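Local atomic coordinates of integral membrane indolylacetylinositol arabinosyltransferase EmbB (Mycolicibacterium smegmatis MC2 155, PDB entry 7BVC), a protein that probably transfers arabinose units to polymerise the arabinan of cell-wall arabinogalactan, working as an integral membrane glycosyltransferase. Residues B[38-44]-B[473-477]; B[378-383]-B[699-703]. All coordinates share one frame; numbering follows the deposited sequence.

Contact 1. Residues B[38-44]-B[473-477]; sequences FVLSVSI and TVILA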
loop_
_atom_site.group_PDB
_atom_site.type_symbol
_atom_site.label_atom_id
_atom_site.label_comp_id
_atom_site.label_asym_id
_atom_site.label_seq_id
_atom_site.Cartn_x
_atom_site.Cartn_y
_atom_site.Cartn_z
ATOM N N PHE B 38 27.014 -1.689 -39.346
ATOM C CA PHE B 38 25.663 -1.549 -38.822
ATOM C C PHE B 38 24.718 -2.619 -39.341
ATOM O O PHE B 38 23.837 -3.067 -38.602
ATOM C CB PHE B 38 25.103 -0.165 -39.166
ATOM C CG PHE B 38 23.603 -0.100 -39.186
ATOM C CD1 PHE B 38 22.883 -0.052 -38.007
ATOM C CD2 PHE B 38 22.913 -0.077 -40.387
ATOM C CE1 PHE B 38 21.503 0.011 -38.022
ATOM C CE2 PHE B 38 21.533 -0.016 -40.408
ATOM C CZ PHE B 38 20.827 0.028 -39.224
ATOM N N VAL B 39 24.881 -3.045 -40.596
ATOM C CA VAL B 39 24.060 -4.141 -41.103
ATOM C C VAL B 39 24.521 -5.493 -40.574
ATOM O O VAL B 39 23.762 -6.466 -40.650
ATOM C CB VAL B 39 24.035 -4.180 -42.640
ATOM C CG1 VAL B 39 23.669 -2.817 -43.203
ATOM C CG2 VAL B 39 25.364 -4.665 -43.187
ATOM N N LEU B 40 25.741 -5.588 -40.042
ATOM C CA LEU B 40 26.192 -6.829 -39.425
ATOM C C LEU B 40 25.700 -6.986 -37.996
ATOM O O LEU B 40 25.637 -8.114 -37.499
ATOM C CB LEU B 40 27.718 -6.909 -39.446
ATOM C CG LEU B 40 28.349 -7.563 -40.674
ATOM C CD1 LEU B 40 29.834 -7.774 -40.457
ATOM C CD2 LEU B 40 27.663 -8.879 -40.982
ATOM N N SER B 41 25.355 -5.887 -37.326
ATOM C CA SER B 41 24.913 -5.957 -35.940
ATOM C C SER B 41 23.444 -6.324 -35.809
ATOM O O SER B 41 23.045 -6.852 -34.766
ATOM C CB SER B 41 25.165 -4.624 -35.240
ATOM O OG SER B 41 26.550 -4.343 -35.155
ATOM N N VAL B 42 22.631 -6.051 -36.832
ATOM C CA VAL B 42 21.223 -6.435 -36.798
ATOM C C VAL B 42 21.007 -7.878 -37.224
ATOM O O VAL B 42 19.889 -8.396 -37.082
ATOM C CB VAL B 42 20.374 -5.501 -37.683
ATOM C CG1 VAL B 42 20.628 -4.052 -37.313
ATOM C CG2 VAL B 42 20.678 -5.742 -39.151
ATOM N N SER B 43 22.039 -8.546 -37.736
ATOM C CA SER B 43 21.949 -9.944 -38.129
ATOM C C SER B 43 22.458 -10.898 -37.058
ATOM O O SER B 43 22.294 -12.112 -37.208
ATOM C CB SER B 43 22.722 -10.181 -39.430
ATOM O OG SER B 43 24.108 -9.955 -39.244
ATOM N N ILE B 44 23.074 -10.383 -35.990
ATOM C CA ILE B 44 23.521 -11.258 -34.903
ATOM C C ILE B 44 22.352 -11.948 -34.218
ATOM O O ILE B 44 22.448 -13.156 -33.952
ATOM C CB ILE B 44 24.418 -10.479 -33.930
ATOM C CG1 ILE B 44 25.534 -9.766 -34.690
ATOM C CG2 ILE B 44 25.009 -11.411 -32.890
ATOM C CD1 ILE B 44 26.467 -10.706 -35.411
ATOM N N THR B 473 24.592 1.018 -33.013
ATOM C CA THR B 473 24.221 -0.384 -33.195
ATOM C C THR B 473 25.471 -1.263 -33.145
ATOM O O THR B 473 25.926 -1.821 -34.141
ATOM C CB THR B 473 23.461 -0.562 -34.504
ATOM O OG1 THR B 473 22.505 0.496 -34.649
ATOM C CG2 THR B 473 22.728 -1.892 -34.514
ATOM N N VAL B 474 26.037 -1.356 -31.944
ATOM C CA VAL B 474 27.143 -2.276 -31.693
ATOM C C VAL B 474 26.943 -3.110 -30.440
ATOM O O VAL B 474 27.610 -4.148 -30.277
ATOM C CB VAL B 474 28.481 -1.506 -31.617
ATOM C CG1 VAL B 474 28.543 -0.664 -30.354
ATOM C CG2 VAL B 474 29.675 -2.452 -31.714
ATOM N N ILE B 475 26.035 -2.735 -29.536
ATOM C CA ILE B 475 25.792 -3.531 -28.339
ATOM C C ILE B 475 25.002 -4.794 -28.632
ATOM O O ILE B 475 24.888 -5.657 -27.756
ATOM C CB ILE B 475 25.065 -2.695 -27.266
ATOM C CG1 ILE B 475 25.213 -3.352 -25.891
ATOM C CG2 ILE B 475 23.602 -2.518 -27.628
ATOM C CD1 ILE B 475 24.495 -2.640 -24.790
ATOM N N LEU B 476 24.438 -4.928 -29.834
ATOM C CA LEU B 476 23.744 -6.162 -30.176
ATOM C C LEU B 476 24.690 -7.352 -30.226
ATOM O O LEU B 476 24.297 -8.458 -29.840
ATOM C CB LEU B 476 23.019 -6.008 -31.513
ATOM C CG LEU B 476 21.898 -4.967 -31.542
ATOM C CD1 LEU B 476 21.109 -5.053 -32.836
ATOM C CD2 LEU B 476 20.982 -5.134 -30.344
ATOM N N ALA B 477 25.933 -7.143 -30.664
ATOM C CA ALA B 477 26.928 -8.203 -30.708
ATOM C C ALA B 477 27.374 -8.658 -29.328
ATOM O O ALA B 477 27.969 -9.735 -29.212
ATOM C CB ALA B 477 28.146 -7.746 -31.512
#
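Thr473 meets Phe38, Ser41 and Val42 through its hydroxyl, its methyl and its carbonyl oxygen. Its OG1 and CB lie at the rim of the Phe38 ring, near the ring plane rather than over a face, with OG1 3.4 Å from Phe38 CD1. The ring gets there because its CG stands anti to the backbone N (chi1 156°), which carries CD1 and CE1 across to the threonine. Thr473 OG1 also makes a weak hydrogen bond back to Leu469 O, in the preceding turn of its own chain. The methyl CG2 turns instead to Ser41 CB, at 3.7 Å, and to Val42 CG1 beyond it. The carbonyl O of Thr473 takes a third direction and lies 2.8 Å from Ser41 OG, a hydroxyl that also has Gly37 O close by.

At Thr473, just after helix 462-472, the backbone departs from helical angles (psi 70°); by Leu476 it is helical again. The predicted membrane span 464-481 is therefore broken here, in the GT-C family region, and its break faces the first predicted span, 28-47. CA pairs Phe38-Thr473 and Ser41-Leu476, both 5.9 Å apart, advance together, so the two segments run in the same direction.

Val474 adds little, its CA lying 4.1 Å from Ser41 OG. Leu476 then brings CD1 and CB against the Ser41 backbone, with CD1 3.3 Å from Ser41 O. Last comes Ala477, whose CA lies 4.3 Å from Ile44 CG2, the branch that also reaches Leu476 O; Ile44 itself packs on Ala225 and Met226.

Contact 2. Residues B[378-383]-B[699-703]; sequences LGAWMP and VVVMM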
loop_
_atom_site.group_PDB
_atom_site.type_symbol
_atom_site.label_atom_id
_atom_site.label_comp_id
_atom_site.label_asym_id
_atom_site.label_seq_id
_atom_site.Cartn_x
_atom_site.Cartn_y
_atom_site.Cartn_z
ATOM N N LEU B 378 28.080 11.968 -1.239
ATOM C CA LEU B 378 28.252 10.966 -0.188
ATOM C C LEU B 378 26.906 10.499 0.354
ATOM O O LEU B 378 26.665 9.294 0.498
ATOM C CB LEU B 378 29.111 11.533 0.940
ATOM C CG LEU B 378 30.621 11.339 0.823
ATOM C CD1 LEU B 378 31.301 11.757 2.110
ATOM C CD2 LEU B 378 30.945 9.900 0.487
ATOM N N GLY B 379 26.013 11.441 0.663
ATOM C CA GLY B 379 24.734 11.082 1.248
ATOM C C GLY B 379 23.835 10.305 0.312
ATOM O O GLY B 379 22.994 9.525 0.764
ATOM N N ALA B 380 23.986 10.504 -0.996
ATOM C CA ALA B 380 23.210 9.737 -1.959
ATOM C C ALA B 380 23.870 8.420 -2.341
ATOM O O ALA B 380 23.176 7.510 -2.807
ATOM C CB ALA B 380 22.963 10.566 -3.221
ATOM N N TRP B 381 25.184 8.293 -2.154
ATOM C CA TRP B 381 25.875 7.051 -2.469
ATOM C C TRP B 381 25.871 6.055 -1.319
ATOM O O TRP B 381 25.863 4.844 -1.564
ATOM C CB TRP B 381 27.323 7.348 -2.871
ATOM C CG TRP B 381 27.985 6.222 -3.592
ATOM C CD1 TRP B 381 28.563 5.120 -3.037
ATOM C CD2 TRP B 381 28.137 6.085 -5.009
ATOM N NE1 TRP B 381 29.066 4.304 -4.020
ATOM C CE2 TRP B 381 28.817 4.875 -5.239
ATOM C CE3 TRP B 381 27.764 6.869 -6.103
ATOM C CZ2 TRP B 381 29.130 4.430 -6.518
ATOM C CZ3 TRP B 381 28.078 6.426 -7.369
ATOM C CH2 TRP B 381 28.753 5.219 -7.568
ATOM N N MET B 382 25.881 6.534 -0.072
ATOM C CA MET B 382 26.049 5.636 1.071
ATOM C C MET B 382 24.952 4.583 1.181
ATOM O O MET B 382 25.275 3.382 1.197
ATOM C CB MET B 382 26.174 6.466 2.352
ATOM C CG MET B 382 27.539 7.082 2.575
ATOM S SD MET B 382 27.656 7.892 4.177
ATOM C CE MET B 382 29.392 8.318 4.201
ATOM N N PRO B 383 23.664 4.932 1.267
ATOM C CA PRO B 383 22.652 3.913 1.567
ATOM C C PRO B 383 22.197 3.089 0.372
ATOM O O PRO B 383 21.408 2.157 0.562
ATOM C CB PRO B 383 21.493 4.750 2.114
ATOM C CG PRO B 383 21.578 5.997 1.336
ATOM C CD PRO B 383 23.046 6.265 1.129
ATOM N N VAL B 699 25.170 12.931 6.781
ATOM C CA VAL B 699 26.338 12.079 6.576
ATOM C C VAL B 699 26.934 11.651 7.912
ATOM O O VAL B 699 27.279 10.476 8.108
ATOM C CB VAL B 699 27.373 12.792 5.691
ATOM C CG1 VAL B 699 28.640 11.966 5.588
ATOM C CG2 VAL B 699 26.800 13.044 4.311
ATOM N N VAL B 700 27.060 12.588 8.855
ATOM C CA VAL B 700 27.578 12.252 10.177
ATOM C C VAL B 700 26.643 11.283 10.885
ATOM O O VAL B 700 27.089 10.357 11.575
ATOM C CB VAL B 700 27.802 13.533 11.001
ATOM C CG1 VAL B 700 27.968 13.207 12.474
ATOM C CG2 VAL B 700 29.011 14.291 10.483
ATOM N N VAL B 701 25.331 11.471 10.720
ATOM C CA VAL B 701 24.369 10.563 11.338
ATOM C C VAL B 701 24.563 9.144 10.820
ATOM O O VAL B 701 24.601 8.185 11.598
ATOM C CB VAL B 701 22.933 11.065 11.104
ATOM C CG1 VAL B 701 21.938 9.932 11.264
ATOM C CG2 VAL B 701 22.609 12.193 12.065
ATOM N N MET B 702 24.704 8.987 9.499
ATOM C CA MET B 702 24.908 7.654 8.932
ATOM C C MET B 702 26.212 7.033 9.420
ATOM O O MET B 702 26.245 5.855 9.813
ATOM C CB MET B 702 24.900 7.722 7.406
ATOM C CG MET B 702 23.584 8.153 6.794
ATOM S SD MET B 702 23.627 8.068 4.994
ATOM C CE MET B 702 22.670 9.516 4.563
ATOM N N MET B 703 27.302 7.805 9.389
ATOM C CA MET B 703 28.595 7.270 9.804
ATOM C C MET B 703 28.574 6.834 11.263
ATOM O O MET B 703 29.071 5.753 11.597
ATOM C CB MET B 703 29.693 8.304 9.566
ATOM C CG MET B 703 29.966 8.590 8.101
ATOM S SD MET B 703 30.738 7.193 7.266
ATOM C CE MET B 703 32.213 6.989 8.250
#
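Val699 CG2 stands over the face of the Leu378-Gly379 peptide, 4.1 Å from Gly379 N and about 20° from the plane normal there. The next peptide, Gly379-Ala380, is met at its edge: Met702 CE, carried round by the bend at chi3 (-142°), lies close to its plane and 3.8 Å from Gly379 O.

The backbones come nearest at this point, Gly379 and Val699 having CA atoms 5.7 Å apart. One turn on, the Met382 and Met702 CA atoms are 8.2 Å apart, and long thioethers span the wider interval. The extended Met382 chain (chi2 -174°) carries CE far enough to touch Val699 CG1, at 4.0 Å, and, from a roughly perpendicular direction, Met703 SD, at 3.5 Å. The Met382 side chain crosses the bent Met703 chain at about a right angle. Met702 crosses Met382 more obliquely, its SD resting 4.0 Å from Met382 CB and 4.3 Å from Pro383 CD.

The C-terminal end of helix 367-381, which lies in the predicted membrane span 363-382, and the residues just after it thus pack against helix 690-712, whose residues 699-703 lie in the predicted span 686-708. Val527 and Ser524 also touch Met702. The side chains that meet are all aliphatic or thioether, and the methyl beside Gly379 O is not a conventional donor; cohesion across this buried seam probably rests mainly on dispersion and shape.

Contacts 1 and 2 are separate seams of the membrane part: their centres lie 42 Å apart and their nearest atoms about 19 Å. Their segments alternate along the chain, 38-44, 378-383, 473-477 and 699-703, so the two closures interlock in sequence. Contact 1 is the more peripheral, its centre 33 Å from that of the chain against 23 Å for contact 2, and it is less buried. Contact 2 contributes no residue to the ethambutol pocket but comes near it in sequence: Arg389 follows Pro383 by six residues, and helix 264-279, whose Trp276 touches Met703, precedes Asp285. The residues lining that pocket include none from 38-44 or 473-477 either.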